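Local structure of Hep_Hag family (Burkholderia pseudomallei, 3S6L) at residues Ile124-Val129 / His143-Thr148. The protein forms a YadA-like head of the trimeric autotransporter adhesin BoaA, a cell-surface protein that probably mediates adhesion to host epithelial cells. Residues are numbered along the deposited sequence; the frame is centred on the assembly and turned at random.
With ZN (zinc ion), chain S.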
loop_
_atom_site.group_PDB
_atom_site.type_symbol
_atom_site.label_atom_id
_atom_site.label_comp_id
_atom_site.label_asym_id
_atom_site.label_seq_id
_atom_site.Cartn_x
_atom_site.Cartn_y
_atom_site.Cartn_z
ATOM N N ILE A 124 10.797 -3.679 -0.660
ATOM C CA ILE A 124 9.987 -3.776 0.567
ATOM C C ILE A 124 10.770 -3.187 1.742
ATOM O O ILE A 124 11.881 -3.642 2.057
ATOM C CB ILE A 124 9.669 -5.260 0.918
ATOM C CG1 ILE A 124 9.011 -6.010 -0.239
ATOM C CG2 ILE A 124 8.803 -5.377 2.141
ATOM C CD1 ILE A 124 7.767 -5.352 -0.759
ATOM N N GLY A 125 10.200 -2.183 2.399
ATOM C CA GLY A 125 10.813 -1.644 3.601
ATOM C C GLY A 125 11.357 -0.259 3.339
ATOM O O GLY A 125 11.704 0.061 2.208
ATOM N N ALA A 126 11.402 0.568 4.383
ATOM C CA ALA A 126 11.922 1.903 4.263
ATOM C C ALA A 126 13.365 1.887 3.671
ATOM O O ALA A 126 14.197 1.042 4.069
ATOM C CB ALA A 126 11.897 2.584 5.623
ATOM N N ASN A 127 13.641 2.787 2.717
ATOM C CA ASN A 127 14.983 2.922 2.114
ATOM C C ASN A 127 15.451 1.703 1.305
ATOM O O ASN A 127 16.610 1.662 0.869
ATOM C CB ASN A 127 16.033 3.253 3.203
ATOM C CG ASN A 127 15.665 4.503 4.017
ATOM O OD1 ASN A 127 15.483 4.448 5.243
ATOM N ND2 ASN A 127 15.532 5.619 3.335
ATOM N N SER A 128 14.585 0.703 1.124
ATOM C CA SER A 128 14.964 -0.475 0.330
ATOM C C SER A 128 15.146 -0.120 -1.146
ATOM O O SER A 128 14.405 0.719 -1.691
ATOM C CB SER A 128 13.922 -1.608 0.447
ATOM O OG SER A 128 13.963 -2.180 1.736
ATOM N N VAL A 129 16.110 -0.776 -1.795
ATOM C CA VAL A 129 16.379 -0.527 -3.212
ATOM C C VAL A 129 16.346 -1.854 -3.968
ATOM O O VAL A 129 16.926 -2.856 -3.506
ATOM C CB VAL A 129 17.726 0.166 -3.411
ATOM C CG1 VAL A 129 17.965 0.514 -4.911
ATOM C CG2 VAL A 129 17.822 1.420 -2.554
ATOM N N HIS A 143 22.684 -3.095 4.319
ATOM C CA HIS A 143 21.446 -2.823 5.065
ATOM C C HIS A 143 20.453 -3.958 4.831
ATOM O O HIS A 143 19.322 -3.733 4.391
ATOM C CB HIS A 143 20.824 -1.495 4.613
ATOM C CG HIS A 143 21.730 -0.327 4.810
ATOM N ND1 HIS A 143 21.671 0.476 5.930
ATOM C CD2 HIS A 143 22.748 0.150 4.052
ATOM C CE1 HIS A 143 22.606 1.403 5.848
ATOM N NE2 HIS A 143 23.266 1.234 4.714
ATOM N N GLU A 144 20.876 -5.183 5.105
ATOM C CA GLU A 144 20.032 -6.353 4.839
ATOM C C GLU A 144 18.991 -6.525 5.944
ATOM O O GLU A 144 19.162 -6.016 7.047
ATOM C CB GLU A 144 20.903 -7.610 4.683
ATOM C CG GLU A 144 21.797 -7.612 3.433
ATOM C CD GLU A 144 23.108 -6.830 3.595
ATOM O OE1 GLU A 144 23.415 -6.327 4.716
ATOM O OE2 GLU A 144 23.847 -6.726 2.570
ATOM N N ARG A 145 17.885 -7.201 5.645
ATOM C CA ARG A 145 16.893 -7.467 6.695
ATOM C C ARG A 145 16.659 -8.944 6.795
ATOM O O ARG A 145 16.690 -9.630 5.781
ATOM C CB ARG A 145 15.581 -6.733 6.432
ATOM C CG ARG A 145 15.633 -5.200 6.745
ATOM C CD ARG A 145 14.231 -4.635 6.568
ATOM N NE ARG A 145 14.103 -3.205 6.783
ATOM C CZ ARG A 145 14.125 -2.307 5.805
ATOM N NH1 ARG A 145 14.293 -2.707 4.553
ATOM N NH2 ARG A 145 13.983 -1.002 6.070
ATOM N N ARG A 146 16.465 -9.432 8.020
ATOM C CA ARG A 146 16.180 -10.846 8.290
ATOM C C ARG A 146 14.723 -11.081 7.947
ATOM O O ARG A 146 13.888 -10.217 8.267
ATOM C CB ARG A 146 16.343 -11.129 9.787
ATOM C CG ARG A 146 17.555 -11.884 10.247
ATOM C CD ARG A 146 17.345 -12.523 11.651
ATOM N NE ARG A 146 16.970 -11.517 12.656
ATOM C CZ ARG A 146 15.967 -11.643 13.518
ATOM N NH1 ARG A 146 15.695 -10.677 14.358
ATOM N NH2 ARG A 146 15.231 -12.740 13.564
ATOM N N LEU A 147 14.388 -12.214 7.312
ATOM C CA LEU A 147 12.974 -12.528 7.067
ATOM C C LEU A 147 12.522 -13.510 8.130
ATOM O O LEU A 147 13.129 -14.580 8.279
ATOM C CB LEU A 147 12.741 -13.109 5.671
ATOM C CG LEU A 147 13.406 -12.464 4.443
ATOM C CD1 LEU A 147 12.910 -13.165 3.213
ATOM C CD2 LEU A 147 13.068 -10.994 4.340
ATOM N N THR A 148 11.462 -13.153 8.863
ATOM C CA THR A 148 11.039 -13.894 10.056
ATOM C C THR A 148 9.610 -14.429 9.946
ATOM O O THR A 148 8.865 -14.014 9.074
ATOM C CB THR A 148 11.150 -13.026 11.345
ATOM O OG1 THR A 148 10.120 -12.035 11.341
ATOM C CG2 THR A 148 12.513 -12.347 11.459
HETATM ZN ZN ZN S . 25.115 2.261 4.893
#
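R145 drives its guanidinium into the type II turn G125-S128, which joins strands 122-124 and 129-130 in a late coil of the left-handed beta-roll, the YadA-head fold. CG lies beside the backbone N (chi1 -76°) and the chain then runs extended to NE, carrying the charged end from the segment 143-148, whose strand 146-148 pairs in parallel with a strand of a second subunit, across to the turn. Two bonds to the turn leave its edge. NH2 donates almost straight (172°) to A126 O, 2.9 Å away, meeting a lone pair in the carbonyl plane. NH1 reaches S128 OG at 2.9 Å, near the guanidinium plane but more bent (133°). One face lies over G125, whose CA is 3.8 Å from NH1; the absence of a side chain there makes room for the group. At the start of its segment, H143 NE2 binds the zinc ion at 2.1 Å. NH1 also binds F138 O, and NE binds N120 O of the second subunit, so the buried arginine links the turn, the F138 backbone and a neighbouring subunit, and these bonds probably hold the guanidinium against rotation. S128 OG, besides accepting from NH1, donates to I124 O at 2.6 Å, approaching from above that carbonyl's plane.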